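Putative glutathione S-transferase (Sinorhizobium meliloti, PDB 4MDC) probably acts as a glutathione transferase, joining the thiol of glutathione to electrophilic substrates, and works as a homodimer. Local coordinates at residues V38-S43 against P228-L233; M31-R36 against A197-V202; Y173-A178 against S212-A217; A115-L120 against W183-R188; T25-P30 against S52-W57. All coordinates share one frame; numbering follows the deposited sequence.

Contact 1: V38-S43 against P228-L233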
# COMPACT_ATOMS: atom_id res chain seq x y z
N VAL B 38 12.00 -6.21 4.31
CA VAL B 38 11.82 -6.86 5.60
C VAL B 38 13.04 -7.60 6.08
O VAL B 38 13.44 -7.49 7.22
CB VAL B 38 10.58 -7.76 5.58
CG1 VAL B 38 10.47 -8.55 6.87
CG2 VAL B 38 9.34 -6.86 5.46
N ARG B 39 13.69 -8.32 5.18
CA ARG B 39 14.93 -8.96 5.55
C ARG B 39 15.97 -7.98 6.08
O ARG B 39 16.72 -8.30 7.02
CB ARG B 39 15.50 -9.76 4.37
CG ARG B 39 14.73 -11.04 4.11
CD ARG B 39 15.07 -11.60 2.74
NE ARG B 39 16.42 -12.13 2.68
CZ ARG B 39 16.99 -12.57 1.56
NH1 ARG B 39 16.35 -12.45 0.38
NH2 ARG B 39 18.23 -13.06 1.60
N LEU B 40 16.09 -6.83 5.43
CA LEU B 40 17.04 -5.84 5.84
C LEU B 40 16.74 -5.31 7.22
O LEU B 40 17.68 -5.13 8.03
CB LEU B 40 17.12 -4.68 4.84
CG LEU B 40 17.75 -4.97 3.47
CD1 LEU B 40 17.52 -3.80 2.52
CD2 LEU B 40 19.23 -5.26 3.62
N ILE B 41 15.47 -5.07 7.51
CA ILE B 41 15.10 -4.66 8.85
C ILE B 41 15.48 -5.71 9.91
O ILE B 41 16.12 -5.38 10.93
CB ILE B 41 13.60 -4.35 9.00
CG1 ILE B 41 13.19 -3.24 8.02
CG2 ILE B 41 13.33 -3.98 10.43
CD1 ILE B 41 11.69 -3.18 7.86
N LEU B 42 15.14 -6.95 9.62
CA LEU B 42 15.44 -8.07 10.52
C LEU B 42 16.95 -8.18 10.76
O LEU B 42 17.36 -8.30 11.92
CB LEU B 42 14.83 -9.36 10.01
CG LEU B 42 13.31 -9.47 9.99
CD1 LEU B 42 12.83 -10.62 9.11
CD2 LEU B 42 12.79 -9.65 11.41
N SER B 43 17.78 -8.09 9.71
CA SER B 43 19.24 -8.09 9.87
C SER B 43 19.80 -6.90 10.65
O SER B 43 20.65 -7.07 11.52
CB SER B 43 19.99 -8.18 8.53
OG SER B 43 19.59 -9.33 7.90
N PRO B 228 26.57 -4.51 6.47
CA PRO B 228 26.50 -5.96 6.76
C PRO B 228 25.16 -6.60 6.45
O PRO B 228 25.07 -7.75 6.05
CB PRO B 228 26.79 -6.02 8.27
CG PRO B 228 27.73 -4.86 8.49
CD PRO B 228 27.16 -3.77 7.59
N SER B 229 24.08 -5.85 6.70
CA SER B 229 22.71 -6.36 6.47
C SER B 229 22.48 -6.75 5.00
O SER B 229 21.60 -7.56 4.70
CB SER B 229 21.66 -5.28 6.90
OG SER B 229 21.89 -4.07 6.18
N PHE B 230 23.27 -6.16 4.08
CA PHE B 230 23.13 -6.42 2.66
C PHE B 230 23.83 -7.69 2.23
O PHE B 230 23.56 -8.17 1.14
CB PHE B 230 23.67 -5.24 1.81
CG PHE B 230 22.61 -4.67 0.86
CD1 PHE B 230 21.70 -3.77 1.33
CD2 PHE B 230 22.56 -5.03 -0.47
CE1 PHE B 230 20.71 -3.23 0.50
CE2 PHE B 230 21.59 -4.51 -1.34
CZ PHE B 230 20.64 -3.60 -0.83
N ARG B 231 24.69 -8.21 3.08
CA ARG B 231 25.55 -9.35 2.65
C ARG B 231 24.73 -10.56 2.17
O ARG B 231 25.03 -11.11 1.11
CB ARG B 231 26.51 -9.75 3.74
CG ARG B 231 27.69 -8.81 3.86
CD ARG B 231 28.60 -9.12 5.04
NE ARG B 231 29.51 -7.98 5.18
CZ ARG B 231 30.08 -7.59 6.31
NH1 ARG B 231 29.85 -8.24 7.45
NH2 ARG B 231 30.88 -6.52 6.31
N PRO B 232 23.70 -10.98 2.91
CA PRO B 232 22.87 -12.07 2.38
C PRO B 232 22.17 -11.77 1.04
O PRO B 232 21.99 -12.67 0.22
CB PRO B 232 21.86 -12.35 3.48
CG PRO B 232 22.38 -11.62 4.71
CD PRO B 232 23.17 -10.46 4.19
N LEU B 233 21.79 -10.52 0.79
CA LEU B 233 21.21 -10.16 -0.48
C LEU B 233 22.22 -10.29 -1.64
O LEU B 233 21.85 -10.72 -2.72
CB LEU B 233 20.63 -8.74 -0.47
CG LEU B 233 19.59 -8.43 0.60
CD1 LEU B 233 18.99 -7.04 0.39
CD2 LEU B 233 18.50 -9.49 0.60
O HOH W 1 19.37 -9.31 5.07

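Contact 2: M31-R36 against A197-V202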
# COMPACT_ATOMS: atom_id res chain seq x y z
N MSE B 31 13.21 -11.96 -5.50
CA MSE B 31 12.98 -10.93 -6.49
C MSE B 31 11.80 -10.04 -6.09
O MSE B 31 11.27 -9.29 -6.91
CB MSE B 31 12.81 -11.45 -7.90
CG MSE B 31 14.12 -12.16 -8.34
SE MSE B 31 15.49 -10.83 -8.85
CE MSE B 31 16.62 -10.73 -7.22
N SER B 32 11.41 -10.15 -4.83
CA SER B 32 10.41 -9.28 -4.20
C SER B 32 11.08 -8.14 -3.39
O SER B 32 11.69 -8.41 -2.33
CB SER B 32 9.50 -10.11 -3.32
OG SER B 32 8.79 -9.36 -2.32
N PRO B 33 10.93 -6.87 -3.83
CA PRO B 33 11.51 -5.79 -3.06
C PRO B 33 10.95 -5.69 -1.61
O PRO B 33 11.71 -5.47 -0.66
CB PRO B 33 11.14 -4.55 -3.86
CG PRO B 33 11.21 -5.07 -5.27
CD PRO B 33 10.49 -6.39 -5.16
N ALA B 34 9.67 -5.93 -1.45
CA ALA B 34 9.04 -5.87 -0.14
C ALA B 34 9.68 -6.94 0.80
O ALA B 34 9.89 -6.70 1.98
CB ALA B 34 7.52 -6.03 -0.24
N SER B 35 9.99 -8.13 0.25
CA SER B 35 10.61 -9.16 0.99
C SER B 35 12.02 -8.76 1.42
O SER B 35 12.42 -9.02 2.55
CB SER B 35 10.70 -10.47 0.14
OG SER B 35 9.44 -11.07 -0.18
N ARG B 36 12.81 -8.22 0.49
CA ARG B 36 14.14 -7.79 0.80
C ARG B 36 14.16 -6.68 1.83
O ARG B 36 15.04 -6.64 2.67
CB ARG B 36 14.89 -7.39 -0.47
CG ARG B 36 15.25 -8.57 -1.35
CD ARG B 36 16.12 -8.15 -2.49
NE ARG B 36 16.72 -9.36 -3.11
CZ ARG B 36 17.86 -9.37 -3.74
NH1 ARG B 36 18.59 -8.29 -3.93
NH2 ARG B 36 18.33 -10.55 -4.19
N ALA B 197 16.69 0.69 -1.39
CA ALA B 197 17.81 -0.19 -1.67
C ALA B 197 17.32 -1.56 -2.04
O ALA B 197 17.91 -2.26 -2.86
CB ALA B 197 18.75 -0.26 -0.50
N ALA B 198 16.27 -1.99 -1.37
CA ALA B 198 15.69 -3.28 -1.69
C ALA B 198 15.18 -3.35 -3.13
O ALA B 198 15.45 -4.27 -3.83
CB ALA B 198 14.59 -3.60 -0.72
N ALA B 199 14.45 -2.32 -3.56
CA ALA B 199 13.89 -2.22 -4.91
C ALA B 199 15.02 -2.10 -5.95
O ALA B 199 15.05 -2.88 -6.91
CB ALA B 199 12.95 -1.05 -5.03
N ILE B 200 16.01 -1.24 -5.65
CA ILE B 200 17.14 -1.11 -6.56
C ILE B 200 17.92 -2.42 -6.69
O ILE B 200 18.38 -2.72 -7.81
CB ILE B 200 18.13 -0.02 -6.07
CG1 ILE B 200 17.50 1.35 -6.25
CG2 ILE B 200 19.47 -0.09 -6.75
CD1 ILE B 200 16.95 1.67 -7.56
N SER B 201 18.08 -3.15 -5.60
CA SER B 201 18.89 -4.39 -5.63
C SER B 201 18.28 -5.43 -6.55
O SER B 201 19.02 -6.22 -7.23
CB SER B 201 19.12 -4.96 -4.23
OG SER B 201 17.97 -5.58 -3.69
N VAL B 202 16.95 -5.46 -6.64
CA VAL B 202 16.27 -6.41 -7.55
C VAL B 202 16.53 -6.03 -9.02
O VAL B 202 16.87 -6.89 -9.87
CB VAL B 202 14.77 -6.47 -7.23
CG1 VAL B 202 13.97 -7.22 -8.27
CG2 VAL B 202 14.54 -7.10 -5.85

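Contact 3: Y173-A178 against S212-A217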
# COMPACT_ATOMS: atom_id res chain seq x y z
N TYR B 173 14.46 10.50 -9.35
CA TYR B 173 13.86 10.95 -8.07
C TYR B 173 14.80 10.54 -6.95
O TYR B 173 15.12 11.31 -6.05
CB TYR B 173 12.48 10.35 -7.86
CG TYR B 173 11.77 10.91 -6.61
CD1 TYR B 173 11.70 12.27 -6.40
CD2 TYR B 173 11.21 10.07 -5.67
CE1 TYR B 173 11.01 12.80 -5.28
CE2 TYR B 173 10.53 10.59 -4.58
CZ TYR B 173 10.44 11.92 -4.38
OH TYR B 173 9.79 12.37 -3.23
N LEU B 174 15.27 9.31 -7.04
CA LEU B 174 16.25 8.81 -6.08
C LEU B 174 17.56 9.64 -6.04
O LEU B 174 18.08 9.93 -4.99
CB LEU B 174 16.60 7.35 -6.39
CG LEU B 174 17.63 6.66 -5.56
CD1 LEU B 174 17.22 6.59 -4.09
CD2 LEU B 174 17.85 5.26 -6.06
N SER B 175 18.10 9.93 -7.23
CA SER B 175 19.27 10.84 -7.33
C SER B 175 18.97 12.18 -6.67
O SER B 175 19.83 12.75 -6.00
CB SER B 175 19.67 11.05 -8.77
OG SER B 175 20.29 9.85 -9.27
N TRP B 176 17.78 12.69 -6.90
CA TRP B 176 17.42 13.99 -6.33
C TRP B 176 17.40 13.92 -4.79
O TRP B 176 17.97 14.82 -4.10
CB TRP B 176 16.10 14.53 -6.85
CG TRP B 176 15.76 15.84 -6.19
CD1 TRP B 176 16.33 17.08 -6.45
CD2 TRP B 176 14.80 16.06 -5.14
NE1 TRP B 176 15.77 18.02 -5.61
CE2 TRP B 176 14.86 17.42 -4.79
CE3 TRP B 176 13.94 15.25 -4.45
CZ2 TRP B 176 14.04 17.99 -3.80
CZ3 TRP B 176 13.11 15.81 -3.45
CH2 TRP B 176 13.16 17.17 -3.15
N LEU B 177 16.75 12.90 -4.26
CA LEU B 177 16.68 12.68 -2.81
C LEU B 177 18.07 12.52 -2.23
O LEU B 177 18.42 13.16 -1.25
CB LEU B 177 15.81 11.48 -2.47
CG LEU B 177 14.31 11.56 -2.77
CD1 LEU B 177 13.68 10.19 -2.73
CD2 LEU B 177 13.62 12.49 -1.75
N ALA B 178 18.87 11.67 -2.85
CA ALA B 178 20.18 11.35 -2.35
C ALA B 178 21.13 12.53 -2.39
O ALA B 178 22.02 12.66 -1.56
CB ALA B 178 20.77 10.20 -3.18
N SER B 212 25.60 4.84 -15.07
CA SER B 212 26.29 6.04 -15.63
C SER B 212 25.32 7.23 -15.76
O SER B 212 25.74 8.38 -15.81
CB SER B 212 26.91 5.71 -17.00
OG SER B 212 25.91 5.72 -18.04
N ASP B 213 24.03 6.93 -15.83
CA ASP B 213 22.99 7.96 -15.94
C ASP B 213 22.50 8.40 -14.56
O ASP B 213 21.77 9.39 -14.47
CB ASP B 213 21.81 7.44 -16.76
CG ASP B 213 20.76 8.53 -17.08
OD1 ASP B 213 21.09 9.60 -17.65
OD2 ASP B 213 19.57 8.26 -16.80
N ALA B 214 22.91 7.70 -13.50
CA ALA B 214 22.46 8.04 -12.12
C ALA B 214 23.65 8.03 -11.13
O ALA B 214 23.65 7.35 -10.10
CB ALA B 214 21.40 7.06 -11.70
N PRO B 215 24.64 8.86 -11.39
CA PRO B 215 25.79 8.91 -10.45
C PRO B 215 25.51 9.23 -8.97
O PRO B 215 26.23 8.77 -8.06
CB PRO B 215 26.71 9.98 -11.09
CG PRO B 215 25.81 10.80 -11.93
CD PRO B 215 24.76 9.87 -12.43
N THR B 216 24.57 10.13 -8.72
CA THR B 216 24.27 10.53 -7.33
C THR B 216 23.61 9.37 -6.59
O THR B 216 23.93 9.07 -5.44
CB THR B 216 23.43 11.84 -7.36
OG1 THR B 216 24.14 12.79 -8.14
CG2 THR B 216 23.12 12.37 -5.96
N ALA B 217 22.70 8.69 -7.28
CA ALA B 217 22.07 7.52 -6.70
C ALA B 217 23.10 6.41 -6.50
O ALA B 217 23.04 5.69 -5.50
CB ALA B 217 20.97 7.01 -7.59

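Contact 4: A115-L120 against W183-R188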
# COMPACT_ATOMS: atom_id res chain seq x y z
N ALA B 115 6.02 10.21 9.07
CA ALA B 115 5.24 10.38 7.84
C ALA B 115 6.16 10.39 6.59
O ALA B 115 5.86 9.75 5.57
CB ALA B 115 4.40 11.62 7.86
N GLU B 116 7.28 11.08 6.67
CA GLU B 116 8.22 11.11 5.52
C GLU B 116 8.93 9.79 5.26
O GLU B 116 9.07 9.40 4.11
CB GLU B 116 9.24 12.24 5.72
CG GLU B 116 10.27 12.39 4.61
CD GLU B 116 9.70 12.74 3.25
OE1 GLU B 116 8.51 13.10 3.09
OE2 GLU B 116 10.46 12.64 2.25
N ILE B 117 9.31 9.08 6.31
CA ILE B 117 9.90 7.73 6.18
C ILE B 117 8.90 6.79 5.53
O ILE B 117 9.21 6.12 4.53
CB ILE B 117 10.37 7.21 7.55
CG1 ILE B 117 11.51 8.08 8.03
CG2 ILE B 117 10.80 5.73 7.45
CD1 ILE B 117 11.83 7.92 9.50
N ARG B 118 7.66 6.83 5.98
CA ARG B 118 6.58 6.03 5.37
C ARG B 118 6.37 6.42 3.90
O ARG B 118 6.06 5.56 3.06
CB ARG B 118 5.27 6.19 6.21
CG ARG B 118 5.38 5.47 7.55
CD ARG B 118 4.28 5.83 8.47
NE ARG B 118 4.34 5.09 9.73
CZ ARG B 118 3.87 5.53 10.89
NH1 ARG B 118 3.39 6.77 11.01
NH2 ARG B 118 3.94 4.74 11.95
N ARG B 119 6.35 7.73 3.62
CA ARG B 119 6.03 8.19 2.26
C ARG B 119 7.06 7.60 1.27
O ARG B 119 6.73 7.11 0.18
CB ARG B 119 6.09 9.70 2.16
CG ARG B 119 5.68 10.29 0.80
CD ARG B 119 5.84 11.82 0.75
NE ARG B 119 7.26 12.19 0.69
CZ ARG B 119 8.02 12.11 -0.41
NH1 ARG B 119 7.53 11.75 -1.58
NH2 ARG B 119 9.30 12.41 -0.34
N LEU B 120 8.31 7.63 1.69
CA LEU B 120 9.40 7.05 0.83
C LEU B 120 9.36 5.52 0.74
O LEU B 120 9.61 4.94 -0.33
CB LEU B 120 10.77 7.45 1.37
CG LEU B 120 11.03 8.93 1.19
CD1 LEU B 120 12.16 9.31 2.14
CD2 LEU B 120 11.35 9.29 -0.20
N TRP B 183 20.50 11.22 4.07
CA TRP B 183 19.87 9.91 3.78
C TRP B 183 18.49 10.25 3.14
O TRP B 183 18.11 11.43 3.14
CB TRP B 183 19.68 9.11 5.06
CG TRP B 183 20.96 8.78 5.75
CD1 TRP B 183 21.61 9.58 6.67
CD2 TRP B 183 21.78 7.62 5.56
NE1 TRP B 183 22.77 8.95 7.08
CE2 TRP B 183 22.89 7.75 6.40
CE3 TRP B 183 21.66 6.47 4.77
CZ2 TRP B 183 23.90 6.74 6.47
CZ3 TRP B 183 22.66 5.49 4.83
CH2 TRP B 183 23.76 5.63 5.67
N LEU B 184 17.75 9.29 2.61
CA LEU B 184 16.60 9.63 1.76
C LEU B 184 15.49 10.41 2.48
O LEU B 184 14.96 11.32 1.89
CB LEU B 184 15.99 8.46 1.06
CG LEU B 184 16.88 7.64 0.12
CD1 LEU B 184 16.04 6.63 -0.65
CD2 LEU B 184 17.78 8.48 -0.79
N ALA B 185 15.29 10.12 3.75
CA ALA B 185 14.25 10.78 4.56
C ALA B 185 14.73 11.92 5.37
O ALA B 185 13.92 12.57 6.09
CB ALA B 185 13.60 9.78 5.50
N GLY B 186 16.02 12.23 5.33
CA GLY B 186 16.56 13.24 6.21
C GLY B 186 17.91 12.88 6.80
O GLY B 186 18.80 12.36 6.10
N ASP B 187 18.05 13.16 8.09
CA ASP B 187 19.37 13.21 8.70
C ASP B 187 19.92 11.86 9.20
O ASP B 187 21.08 11.77 9.55
CB ASP B 187 19.39 14.30 9.78
CG ASP B 187 19.20 15.71 9.18
OD1 ASP B 187 19.27 15.92 7.93
OD2 ASP B 187 19.07 16.66 9.98
N ARG B 188 19.13 10.78 9.17
CA ARG B 188 19.67 9.42 9.49
C ARG B 188 19.08 8.34 8.64
O ARG B 188 18.03 8.51 8.01
CB ARG B 188 19.53 9.04 10.95
CG ARG B 188 18.18 9.36 11.48
CD ARG B 188 18.11 9.16 13.00
NE ARG B 188 16.86 8.46 13.27
CZ ARG B 188 16.32 8.28 14.48
NH1 ARG B 188 16.89 8.77 15.57
NH2 ARG B 188 15.19 7.59 14.56

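Contact 5: T25-P30 against S52-W57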
# COMPACT_ATOMS: atom_id res chain seq x y z
N THR B 25 9.50 -17.20 11.01
CA THR B 25 9.62 -17.58 9.61
C THR B 25 9.22 -16.41 8.77
O THR B 25 8.19 -15.74 9.06
CB THR B 25 8.72 -18.80 9.32
OG1 THR B 25 9.16 -19.89 10.15
CG2 THR B 25 8.80 -19.27 7.86
N LEU B 26 9.96 -16.17 7.71
CA LEU B 26 9.58 -15.23 6.69
C LEU B 26 9.37 -15.92 5.33
O LEU B 26 10.29 -16.47 4.79
CB LEU B 26 10.62 -14.12 6.56
CG LEU B 26 10.23 -13.00 5.60
CD1 LEU B 26 9.24 -12.08 6.32
CD2 LEU B 26 11.44 -12.17 5.16
N TYR B 27 8.14 -15.92 4.84
CA TYR B 27 7.79 -16.38 3.51
C TYR B 27 8.12 -15.25 2.56
O TYR B 27 7.67 -14.15 2.75
CB TYR B 27 6.28 -16.76 3.44
CG TYR B 27 5.99 -17.93 4.36
CD1 TYR B 27 5.69 -17.75 5.67
CD2 TYR B 27 6.14 -19.24 3.90
CE1 TYR B 27 5.47 -18.82 6.52
CE2 TYR B 27 5.89 -20.31 4.73
CZ TYR B 27 5.60 -20.10 6.03
OH TYR B 27 5.37 -21.15 6.88
N HIS B 28 8.93 -15.52 1.56
CA HIS B 28 9.50 -14.45 0.76
C HIS B 28 9.86 -14.97 -0.64
O HIS B 28 9.80 -16.16 -0.90
CB HIS B 28 10.77 -13.95 1.44
CG HIS B 28 11.95 -14.83 1.19
ND1 HIS B 28 12.98 -14.46 0.36
CD2 HIS B 28 12.19 -16.12 1.54
CE1 HIS B 28 13.84 -15.45 0.27
NE2 HIS B 28 13.38 -16.48 0.97
N HIS B 29 10.25 -14.05 -1.50
CA HIS B 29 10.90 -14.37 -2.75
C HIS B 29 12.08 -13.42 -2.95
O HIS B 29 12.01 -12.23 -2.70
CB HIS B 29 9.94 -14.27 -3.96
CG HIS B 29 10.50 -14.92 -5.20
ND1 HIS B 29 11.41 -14.29 -6.03
CD2 HIS B 29 10.35 -16.17 -5.70
CE1 HIS B 29 11.78 -15.12 -7.01
NE2 HIS B 29 11.14 -16.26 -6.83
N PRO B 30 13.20 -13.93 -3.48
CA PRO B 30 14.36 -13.10 -3.64
C PRO B 30 14.12 -11.85 -4.51
O PRO B 30 14.82 -10.86 -4.34
CB PRO B 30 15.35 -14.05 -4.35
CG PRO B 30 14.92 -15.40 -3.93
CD PRO B 30 13.47 -15.38 -3.66
N SER B 52 11.61 -18.94 4.02
CA SER B 52 10.90 -19.94 3.25
C SER B 52 10.44 -19.32 1.91
O SER B 52 9.60 -18.43 1.87
CB SER B 52 9.75 -20.45 4.07
OG SER B 52 9.12 -21.50 3.41
N GLU B 53 11.02 -19.81 0.84
CA GLU B 53 10.80 -19.24 -0.47
C GLU B 53 9.43 -19.65 -1.01
O GLU B 53 9.03 -20.82 -0.93
CB GLU B 53 11.91 -19.66 -1.45
CG GLU B 53 11.82 -18.88 -2.76
CD GLU B 53 13.00 -19.12 -3.69
OE1 GLU B 53 14.14 -19.18 -3.24
OE2 GLU B 53 12.77 -19.15 -4.91
N GLU B 54 8.69 -18.68 -1.53
CA GLU B 54 7.35 -18.94 -2.12
C GLU B 54 7.27 -18.33 -3.51
O GLU B 54 7.83 -17.28 -3.72
CB GLU B 54 6.28 -18.34 -1.23
CG GLU B 54 6.01 -19.16 0.03
CD GLU B 54 5.42 -20.56 -0.25
OE1 GLU B 54 4.72 -20.73 -1.27
OE2 GLU B 54 5.67 -21.47 0.56
N GLN B 55 6.52 -18.87 -4.43
CA GLN B 55 6.42 -18.23 -5.77
C GLN B 55 5.21 -17.24 -5.79
O GLN B 55 4.08 -17.68 -5.63
CB GLN B 55 6.32 -19.35 -6.81
CG GLN B 55 7.53 -20.33 -6.75
CD GLN B 55 8.92 -19.61 -6.76
OE1 GLN B 55 9.17 -18.75 -7.61
NE2 GLN B 55 9.83 -19.97 -5.82
N PRO B 56 5.45 -15.90 -5.95
CA PRO B 56 4.34 -14.89 -5.87
C PRO B 56 3.20 -15.18 -6.87
O PRO B 56 2.03 -14.91 -6.57
CB PRO B 56 5.03 -13.54 -6.24
CG PRO B 56 6.47 -13.77 -5.95
CD PRO B 56 6.74 -15.24 -6.23
N TRP B 57 3.56 -15.77 -8.02
CA TRP B 57 2.60 -16.21 -9.05
C TRP B 57 1.87 -17.56 -8.85
O TRP B 57 0.88 -17.81 -9.54
CB TRP B 57 3.33 -16.29 -10.40
CG TRP B 57 4.54 -17.24 -10.36
CD1 TRP B 57 5.85 -16.92 -10.02
CD2 TRP B 57 4.52 -18.63 -10.61
NE1 TRP B 57 6.63 -18.05 -10.07
CE2 TRP B 57 5.84 -19.11 -10.43
CE3 TRP B 57 3.52 -19.52 -10.99
CZ2 TRP B 57 6.17 -20.45 -10.60
CZ3 TRP B 57 3.86 -20.86 -11.15
CH2 TRP B 57 5.18 -21.31 -10.96

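Contact 1: V38-S43 against P228-L233
Leu40 pushes its forked end in among Ser229, Phe230 and Leu233, crossing Leu233 at about a right angle. Along the Leu40 side chain, CB leads to CG, which lies 3.9 Å from CD1 of Leu233; the two methyls then part company. Leu40 CD1 touches the Phe230 ring at CE1, 3.8 Å away. The other methyl, CD2, reaches further, sitting 3.5 Å from the carbonyl O of Ser229 and against Phe230 CD1 and Leu233 CD1. Phe230 also takes Leu233 CD1 over the centre of one ring face. Helix 33-44 belongs to the thioredoxin-like N-terminal half of the glutathione transferase fold, while 228-233 belongs to the C-terminal half, so this is a buried interdomain seam. Next to Leu40 in the sequence, Arg39 slides past Leu233 in the opposite direction, and Leu233 CD2 rests 3.5 Å above the guanidinium plane, over its centre; the charge itself is met by Glu236 in a salt bridge. Further along helix 33-44, Ser43 CB packs 3.7 Å from Ser229 CB. A water links the Ser43 hydroxyl, 2.8 Å from OG, to the Ser229 carbonyl, donating to O at 2.9 Å, while Ser229 OG is hydrogen-bonded to Glu44.

Contact 2: M31-R36 against A197-V202
With CG set beside its backbone N (chi1 -71°) and the chain extended from CG to NE, Arg36 carries its guanidinium across to Ser201, whose OG stands between the backbone N and the carbonyl carbon (chi1 74°). NH1 donates to that OG over 2.8 Å, with the oxygen only 10° out of the guanidinium plane. Ser201 OG in turn donates to Ala198 O, one turn back in its own helix, at 2.8 Å. The hydroxyl therefore passes the arginine's bond on to the helix backbone. The start of helix 33-44, in the thioredoxin-like half of this glutathione transferase fold, is pressed here onto helix 191-205 of the all-helical half, close to the centre of the chain. Small residues permit the approach: Ala198 CB lies 3.4 Å from Pro33 O, and Pro33 CB sits 3.8 Å from Ala199 CA. Val202 divides its methyls, CG2 meeting Pro33 CG and Arg36 CD, each at 3.9 Å, and CG1 facing the selenium of Met31, a selenomethionine. A leucine in place of Arg36 would probably leave Ser201 OG without this donor and Glu236 without its salt bridge to the NH2 group. Tyr247 OH is a further partner of NH1.

Contact 3: Y173-A178 against S212-A217
Ser175 supplies the one polar link between these segments: its OG receives the backbone N-H of Ala217 in a weak hydrogen bond, 3.3 Å long and bent to 134° at the hydrogen. The hydroxyl lies anti to its own carbonyl carbon (chi1 -72°), where it also bonds to Met171 O one turn earlier, so it ties the start of helix 215-225 to helix 167-180 without giving up its local bond. Ala217 N belongs to the first turn of its helix, where amides lack carbonyl partners in the preceding turn, and a side-chain acceptor suits it.

Van der Waals contacts fill in around that bond. Ala217 CB comes within 3.4 Å of Ser175 OG and 3.9 Å of Leu174 CD2. Thr216 turns its methyl to the partner helix: CG2 lies 3.3 Å from Ser175 O. Behind it, Thr216 CB is 4.1 Å from Ser175 CB. Ala178 CB closes the far end, 4.0 Å from Thr216 O, and Ala214 CB approaches Ser175 OG.

All of this is helix packing within the C-terminal half of the glutathione transferase fold. Trp220, further along helix 215-225, lies against both Leu174 and Ala178; Leu174 also touches Phe124 of helix 111-145, and Tyr173, on the same helix 167-180, packs on Pro68 of the second subunit.

Contact 4: A115-L120 against W183-R188
Glu116 is the first residue of this helical segment to meet the turn, and it does so with its aliphatic part: CG lies 3.9 Å from the carbonyl O of Ala185. A bend at chi2 (62°) folds its carboxylate forward along the helix, toward Arg119, which grips it side-on. Arg119 NE donates to OE1 almost straight, at 2.9 Å and 178°, and NH2 donates to OE2 at 2.8 Å. Both oxygens are met on their syn sides, and Arg181 adds a second salt bridge at OE2.

Next comes Ile117, whose CG1 branch packs 3.7 Å from Ala185 CB. Leu120, one turn beyond Ile117, brings a single methyl, CD1, against the turn: 3.5 Å from Ala185 CA, 3.5 Å from Leu184 O and 3.7 Å from Ala185 CB. The alanine methyl is thus held between Ile117 and Leu120.

The partner is a type I beta turn from Trp183 to Gly186, in the connection between helices 167-180 and 191-205, and it is laid on the long helix 111-145 of the C-terminal half. Gly186 closes the turn with backbone angles that would drive any side chain into the carbonyl of Ala185.

No hydrogen bond crosses between the two segments, so the fit is one of apolar surface. The turn's carbonyls are nevertheless provided for by polar neighbours: Ala185 O takes a bond from Gln113 and Leu184 O one from Arg181. Because Arg181 also pairs with Glu116, it links the turn to the charged flank of the helix, probably steadying the carboxylate in its ionised form.

Contact 5: T25-P30 against S52-W57
His28 O accepts the shortest bond here, from Glu54 N at 2.8 Å, and takes a CA-H...O contact from Glu53. Two more backbone bonds precede it: Ser52 N to Leu26 O at 2.9 Å, nearly straight at 173°, and His28 N to Ser52 O at 3.0 Å. These pair strands 25-28 and 50-53 in parallel, as the beta-alpha-beta unit that opens the thioredoxin-like half of the fold demands, with helix 33-44 making the crossover. Tyr27 and Ser52 share one face of the sheet, where the ring's CE2 lies 3.7 Å from Ser52 OG and its edge meets Glu54 CG; His28 and Glu53 are on the other.

Past the strands, His29 turns its ring edge to the second segment, with CD2 3.4 Å from Glu54 O, while its ND1 bonds to Met31 N. Gln55 lays its amide plane at 81° to that ring, and its NE2 donates to Glu53 OE2 at 3.2 Å. An alanine in place of Gln55 would probably leave the Glu53 carboxylate freer to swing and bare part of the His29 edge. Backbone bonds thus fix the register, while His29, Gln55 and Glu53 side chains extend the contact, the Glu53 carboxylate probably lending His29 some negative potential.

Contact 5 lies within the N-terminal half, contacts 3 and 4 within the helical C-terminal half, and contacts 1 and 2 join the two. Along the chain 25-30, 31-36 and 38-43 follow one another, so contacts 5, 2 and 1 interlock: strand 25-28 leads into helix 33-44, which serves both interdomain contacts, their centres about 11 Å apart. Contact 2, nearest the chain's centre, touches contacts 1, 3 and 5; in it helices 33-44 and 191-205 bridge the halves. Contact 4 is nested inside the loops closed by contacts 1 and 2, and meets contact 3 through helix 167-180. Contacts 3 and 5 stand about 30 Å apart by centres, on opposite sides of the chain's centre.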